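PDB 6KRW: protein-tyrosine-phosphatase PTP1 from Arabidopsis thaliana, which removes phosphate from phosphotyrosine in proteins, dephosphorylating and probably inhibiting the MAP kinase MPK6, and modulates plant defence responses. Local coordinates for residues Thr52-Ser57 with Glu61-Ser66; Asp119-Val124 with Gly148-Asp153. All blocks are in the same frame, centred on the assembly; numbering follows the deposited sequence.

In the fold
Both contacts belong to the catalytic domain of a classical tyrosine phosphatase, and they come in series along the chain: interaction 1 closes before interaction 2 opens. Their centres lie about 19 Å apart. Interaction 1 joins the short helix 52-55 to the loop that leads toward strand 75-77; interaction 2 joins helix 117-126 to the loop between strands 131-134 and 158-160 of the eight-stranded mixed sheet. The two meet where R64 packs on the backbone of G148. Each reaches toward the active site, through Y65, which bonds to S238, and through Y150, which bonds to H236, residues just after and just before the catalytic C237.

Interaction 1 of 2, residues Thr52-Ser57 with Glu61-Ser66; sequences TVAMNS and EKNRYS
This is a small, partly buried contact in which the amide of N63 bonds to the backbone carbonyl of A54 and the methyl end of M55 packs against the carbonyl of S66. It ties the short helix 52-55 to the loop that follows it, with only three residues between the segments. The sequence KNRY marks that loop as the phosphotyrosine-recognition loop of classical tyrosine phosphatases.

N63 carries the polar half. Its CB points toward the helix, and its CG sits beside the backbone N, anti to the carbonyl carbon. ND2 of N63 donates to A54 O at 3.0 Å; the bond is distinctly bent, 138° at the hydrogen. The oxygen lies almost in the plane of the amide, whereas the nitrogen stands 28° off the plane of the A54 carbonyl. Beyond these segments, OD1 accepts from the hydroxyl of Y89 and from ND2 of N91. Gripped at both ends, the amide is held against flipping.

M55 makes the second touch. Its CB leaves the helix pointing away from the loop, but the bend at chi2 (-55°) folds the thioether back, and CE of M55 arrives 3.6 Å from S66 O. Only CE and, more distantly, SD of M55 come near S66.

Between N63 and S66 the loop turns through R64 and Y65, with R64 CG over one face of the Y65 ring. Y65 OH bonds to S238 OG, consistent with the loop bordering the substrate pocket. On the helix side, V53 and A54 pack on Y89 of strand 89-90, while A54 and M55 both rest on V69, in the loop after S66.

Interaction 2 of 2, residues Asp119-Val124 with Gly148-Asp153; sequences DFWEMV and GDYFQD
Y150 meets helix 117-126 through two consecutive aromatic residues, F120 and W121, and all three are buried. The backbone carbonyl of Y150 takes a hydrogen bond from the indole of W121: NE1 to O is 2.9 Å, and the oxygen lies near the plane of the indole. Beside it, W121 CZ2 approaches the edge of the Y150 ring, 3.5 Å from CD1.

F120 comes to the next atom along, its CE2 lying 3.5 Å from Y150 CE1, with the two ring planes inclined at 56°. Its CD2 also rests over the centre of one face of the W121 indole, which completes an aromatic cluster. The sequences DFWEM and GDYF probably correspond to hydrophobic-core motifs of classical tyrosine phosphatases. CB of Y150 points toward the helix, and chi1 at 64°, with CG between the backbone N and carbonyl carbon, sets the ring beside F120 and W121; the hydroxyl bonds to H236 and H198, and H236 directly precedes the catalytic C237 in the chain.

D149 braces the loop beyond: its OD1 accepts from F151 N, an Asx turn, and from Q152 N, an Asx motif, with Q152 N to D149 OD1 at 2.9 Å. F151 CD1 stands 3.5 Å above the centre of the Y150 ring.

Interaction 1 of 2, residues Thr52-Ser57 with Glu61-Ser66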
loop_
_atom_site.group_PDB
_atom_site.type_symbol
_atom_site.label_atom_id
_atom_site.label_comp_id
_atom_site.label_asym_id
_atom_site.label_seq_id
_atom_site.Cartn_x
_atom_site.Cartn_y
_atom_site.Cartn_z
ATOM N N THR A 52 4.848 20.539 -6.144
ATOM C CA THR A 52 4.545 21.929 -5.748
ATOM C C THR A 52 3.299 22.003 -4.866
ATOM O O THR A 52 3.258 22.858 -3.970
ATOM C CB THR A 52 4.400 22.829 -6.982
ATOM O OG1 THR A 52 3.279 22.444 -7.767
ATOM C CG2 THR A 52 5.633 22.754 -7.851
ATOM N N VAL A 53 2.284 21.196 -5.135
ATOM C CA VAL A 53 1.027 21.346 -4.358
ATOM C C VAL A 53 1.289 20.891 -2.909
ATOM O O VAL A 53 0.853 21.583 -1.991
ATOM C CB VAL A 53 -0.140 20.586 -5.013
ATOM C CG1 VAL A 53 -1.393 20.711 -4.172
ATOM C CG2 VAL A 53 -0.373 21.132 -6.409
ATOM N N ALA A 54 1.996 19.781 -2.748
ATOM C CA ALA A 54 2.329 19.243 -1.412
ATOM C C ALA A 54 3.163 20.248 -0.623
ATOM O O ALA A 54 3.057 20.231 0.643
ATOM C CB ALA A 54 3.076 17.936 -1.540
ATOM N N MET A 55 4.027 21.000 -1.309
ATOM C CA MET A 55 5.003 21.914 -0.651
ATOM C C MET A 55 4.367 23.300 -0.441
ATOM O O MET A 55 5.013 24.129 0.178
ATOM C CB MET A 55 6.312 22.031 -1.447
ATOM C CG MET A 55 7.106 20.732 -1.562
ATOM S SD MET A 55 7.482 19.985 0.015
ATOM C CE MET A 55 8.266 18.465 -0.492
ATOM N N ASN A 56 3.128 23.507 -0.901
ATOM C CA ASN A 56 2.381 24.779 -0.729
ATOM C C ASN A 56 2.266 25.115 0.752
ATOM O O ASN A 56 1.981 24.185 1.530
ATOM C CB ASN A 56 0.939 24.652 -1.224
ATOM C CG ASN A 56 0.657 25.506 -2.424
ATOM O OD1 ASN A 56 1.335 26.504 -2.627
ATOM N ND2 ASN A 56 -0.346 25.123 -3.199
ATOM N N SER A 57 2.287 26.401 1.084
ATOM C CA SER A 57 2.148 26.851 2.494
ATOM C C SER A 57 0.787 26.412 3.056
ATOM O O SER A 57 0.729 26.033 4.238
ATOM C CB SER A 57 2.342 28.337 2.603
ATOM O OG SER A 57 1.259 29.009 1.979
ATOM N N GLU A 61 1.090 21.537 6.564
ATOM C CA GLU A 61 0.652 20.890 7.832
ATOM C C GLU A 61 -0.149 19.616 7.553
ATOM O O GLU A 61 -0.470 18.918 8.468
ATOM C CB GLU A 61 -0.229 21.837 8.645
ATOM C CG GLU A 61 0.539 22.814 9.500
ATOM C CD GLU A 61 -0.355 23.629 10.417
ATOM O OE1 GLU A 61 -0.004 24.784 10.696
ATOM O OE2 GLU A 61 -1.407 23.103 10.841
ATOM N N LYS A 62 -0.438 19.292 6.302
ATOM C CA LYS A 62 -1.205 18.068 5.959
ATOM C C LYS A 62 -0.241 16.921 5.650
ATOM O O LYS A 62 -0.712 15.827 5.304
ATOM C CB LYS A 62 -2.119 18.343 4.765
ATOM C CG LYS A 62 -3.189 19.392 5.018
ATOM C CD LYS A 62 -3.894 19.828 3.751
ATOM C CE LYS A 62 -4.868 20.957 3.991
ATOM N NZ LYS A 62 -5.359 21.527 2.717
ATOM N N ASN A 63 1.053 17.151 5.836
ATOM C CA ASN A 63 2.108 16.142 5.620
ATOM C C ASN A 63 2.682 15.720 6.969
ATOM O O ASN A 63 3.155 16.576 7.711
ATOM C CB ASN A 63 3.217 16.700 4.733
ATOM C CG ASN A 63 2.675 17.129 3.383
ATOM O OD1 ASN A 63 1.861 16.420 2.826
ATOM N ND2 ASN A 63 3.071 18.308 2.893
ATOM N N ARG A 64 2.677 14.421 7.215
ATOM C CA ARG A 64 3.268 13.863 8.459
ATOM C C ARG A 64 4.777 14.121 8.470
ATOM O O ARG A 64 5.334 14.461 9.538
ATOM C CB ARG A 64 2.945 12.373 8.532
ATOM C CG ARG A 64 3.448 11.730 9.808
ATOM C CD ARG A 64 2.902 10.344 9.994
ATOM N NE ARG A 64 1.484 10.349 10.309
ATOM C CZ ARG A 64 0.970 10.582 11.530
ATOM N NH1 ARG A 64 1.742 10.833 12.586
ATOM N NH2 ARG A 64 -0.339 10.516 11.701
ATOM N N TYR A 65 5.413 13.980 7.303
ATOM C CA TYR A 65 6.867 14.160 7.181
ATOM C C TYR A 65 7.119 15.139 6.051
ATOM O O TYR A 65 6.464 15.043 4.991
ATOM C CB TYR A 65 7.565 12.835 6.883
ATOM C CG TYR A 65 7.337 11.782 7.928
ATOM C CD1 TYR A 65 8.015 11.830 9.132
ATOM C CD2 TYR A 65 6.388 10.795 7.745
ATOM C CE1 TYR A 65 7.785 10.878 10.106
ATOM C CE2 TYR A 65 6.162 9.820 8.710
ATOM C CZ TYR A 65 6.855 9.873 9.904
ATOM O OH TYR A 65 6.621 8.928 10.877
ATOM N N SER A 66 8.059 16.052 6.236
ATOM C CA SER A 66 8.235 17.169 5.278
ATOM C C SER A 66 8.815 16.688 3.939
ATOM O O SER A 66 8.597 17.393 2.927
ATOM C CB SER A 66 9.074 18.245 5.898
ATOM O OG SER A 66 10.382 17.777 6.152
#

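Interaction 2 of 2, residues Asp119-Val124 with Gly148-Asp153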
loop_
_atom_site.group_PDB
_atom_site.type_symbol
_atom_site.label_atom_id
_atom_site.label_comp_id
_atom_site.label_asym_id
_atom_site.label_seq_id
_atom_site.Cartn_x
_atom_site.Cartn_y
_atom_site.Cartn_z
ATOM N N ASP A 119 -10.288 14.238 5.254
ATOM C CA ASP A 119 -9.668 14.157 3.901
ATOM C C ASP A 119 -9.482 12.695 3.486
ATOM O O ASP A 119 -9.817 12.315 2.338
ATOM C CB ASP A 119 -8.321 14.882 3.871
ATOM C CG ASP A 119 -8.417 16.395 4.035
ATOM O OD1 ASP A 119 -9.539 16.953 3.843
ATOM O OD2 ASP A 119 -7.382 17.001 4.381
ATOM N N PHE A 120 -8.963 11.884 4.403
ATOM C CA PHE A 120 -8.742 10.450 4.117
ATOM C C PHE A 120 -10.056 9.756 3.765
ATOM O O PHE A 120 -10.121 9.034 2.751
ATOM C CB PHE A 120 -8.054 9.774 5.300
ATOM C CG PHE A 120 -7.889 8.291 5.121
ATOM C CD1 PHE A 120 -6.795 7.773 4.438
ATOM C CD2 PHE A 120 -8.835 7.412 5.644
ATOM C CE1 PHE A 120 -6.662 6.405 4.269
ATOM C CE2 PHE A 120 -8.699 6.046 5.458
ATOM C CZ PHE A 120 -7.604 5.535 4.801
ATOM N N TRP A 121 -11.085 9.892 4.614
ATOM C CA TRP A 121 -12.343 9.183 4.330
ATOM C C TRP A 121 -13.020 9.739 3.089
ATOM O O TRP A 121 -13.657 8.946 2.378
ATOM C CB TRP A 121 -13.246 9.185 5.565
ATOM C CG TRP A 121 -12.745 8.226 6.597
ATOM C CD1 TRP A 121 -12.264 8.522 7.838
ATOM C CD2 TRP A 121 -12.670 6.802 6.455
ATOM N NE1 TRP A 121 -11.906 7.369 8.494
ATOM C CE2 TRP A 121 -12.147 6.300 7.671
ATOM C CE3 TRP A 121 -13.000 5.908 5.426
ATOM C CZ2 TRP A 121 -11.942 4.934 7.869
ATOM C CZ3 TRP A 121 -12.797 4.558 5.626
ATOM C CH2 TRP A 121 -12.261 4.087 6.829
ATOM N N GLU A 122 -12.876 11.048 2.834
ATOM C CA GLU A 122 -13.437 11.637 1.599
ATOM C C GLU A 122 -12.744 10.977 0.402
ATOM O O GLU A 122 -13.438 10.622 -0.564
ATOM C CB GLU A 122 -13.229 13.140 1.598
ATOM C CG GLU A 122 -13.868 13.803 0.407
ATOM C CD GLU A 122 -15.375 13.931 0.450
ATOM O OE1 GLU A 122 -15.913 14.026 1.542
ATOM O OE2 GLU A 122 -16.001 14.005 -0.631
ATOM N N MET A 123 -11.432 10.776 0.490
ATOM C CA MET A 123 -10.684 10.088 -0.597
ATOM C C MET A 123 -11.219 8.656 -0.767
ATOM O O MET A 123 -11.438 8.198 -1.892
ATOM C CB MET A 123 -9.189 10.055 -0.278
ATOM C CG MET A 123 -8.396 9.308 -1.318
ATOM S SD MET A 123 -6.607 9.354 -0.999
ATOM C CE MET A 123 -6.505 8.310 0.469
ATOM N N VAL A 124 -11.432 7.937 0.341
ATOM C CA VAL A 124 -11.945 6.537 0.279
ATOM C C VAL A 124 -13.277 6.522 -0.475
ATOM O O VAL A 124 -13.479 5.649 -1.337
ATOM C CB VAL A 124 -12.109 5.958 1.696
ATOM C CG1 VAL A 124 -12.859 4.643 1.666
ATOM C CG2 VAL A 124 -10.773 5.818 2.393
ATOM N N GLY A 148 -2.815 8.263 13.068
ATOM C CA GLY A 148 -3.932 8.662 13.933
ATOM C C GLY A 148 -5.025 7.616 13.914
ATOM O O GLY A 148 -5.102 6.834 12.953
ATOM N N ASP A 149 -5.829 7.546 14.975
ATOM C CA ASP A 149 -6.956 6.585 15.020
ATOM C C ASP A 149 -8.127 7.124 14.198
ATOM O O ASP A 149 -8.892 7.951 14.684
ATOM C CB ASP A 149 -7.377 6.299 16.465
ATOM C CG ASP A 149 -8.512 5.302 16.585
ATOM O OD1 ASP A 149 -9.096 4.936 15.557
ATOM O OD2 ASP A 149 -8.843 4.938 17.753
ATOM N N TYR A 150 -8.212 6.694 12.947
ATOM C CA TYR A 150 -9.283 7.136 12.034
ATOM C C TYR A 150 -10.325 6.039 11.882
ATOM O O TYR A 150 -11.215 6.232 11.067
ATOM C CB TYR A 150 -8.645 7.498 10.679
ATOM C CG TYR A 150 -7.980 6.352 9.938
ATOM C CD1 TYR A 150 -8.704 5.527 9.102
ATOM C CD2 TYR A 150 -6.646 6.039 10.151
ATOM C CE1 TYR A 150 -8.119 4.430 8.487
ATOM C CE2 TYR A 150 -6.045 4.938 9.557
ATOM C CZ TYR A 150 -6.791 4.129 8.726
ATOM O OH TYR A 150 -6.267 3.025 8.123
ATOM N N PHE A 151 -10.302 4.976 12.703
ATOM C CA PHE A 151 -11.181 3.826 12.363
ATOM C C PHE A 151 -11.829 3.144 13.577
ATOM O O PHE A 151 -12.796 2.393 13.360
ATOM C CB PHE A 151 -10.419 2.799 11.530
ATOM C CG PHE A 151 -9.154 2.310 12.186
ATOM C CD1 PHE A 151 -7.953 2.952 11.935
ATOM C CD2 PHE A 151 -9.151 1.207 13.024
ATOM C CE1 PHE A 151 -6.772 2.524 12.521
ATOM C CE2 PHE A 151 -7.970 0.775 13.598
ATOM C CZ PHE A 151 -6.786 1.438 13.372
ATOM N N GLN A 152 -11.359 3.344 14.802
ATOM C CA GLN A 152 -11.956 2.628 15.953
ATOM C C GLN A 152 -13.195 3.386 16.424
ATOM O O GLN A 152 -13.140 4.608 16.533
ATOM C CB GLN A 152 -10.914 2.487 17.054
ATOM C CG GLN A 152 -9.745 1.589 16.662
ATOM C CD GLN A 152 -8.878 1.250 17.849
ATOM O OE1 GLN A 152 -8.884 0.120 18.342
ATOM N NE2 GLN A 152 -8.146 2.240 18.338
ATOM N N ASP A 153 -14.284 2.671 16.695
ATOM C CA ASP A 153 -15.566 3.299 17.119
ATOM C C ASP A 153 -16.078 2.614 18.392
ATOM O O ASP A 153 -17.306 2.381 18.500
ATOM C CB ASP A 153 -16.587 3.274 15.979
ATOM C CG ASP A 153 -17.204 1.908 15.717
ATOM O OD1 ASP A 153 -16.564 0.892 16.055
ATOM O OD2 ASP A 153 -18.327 1.869 15.181
#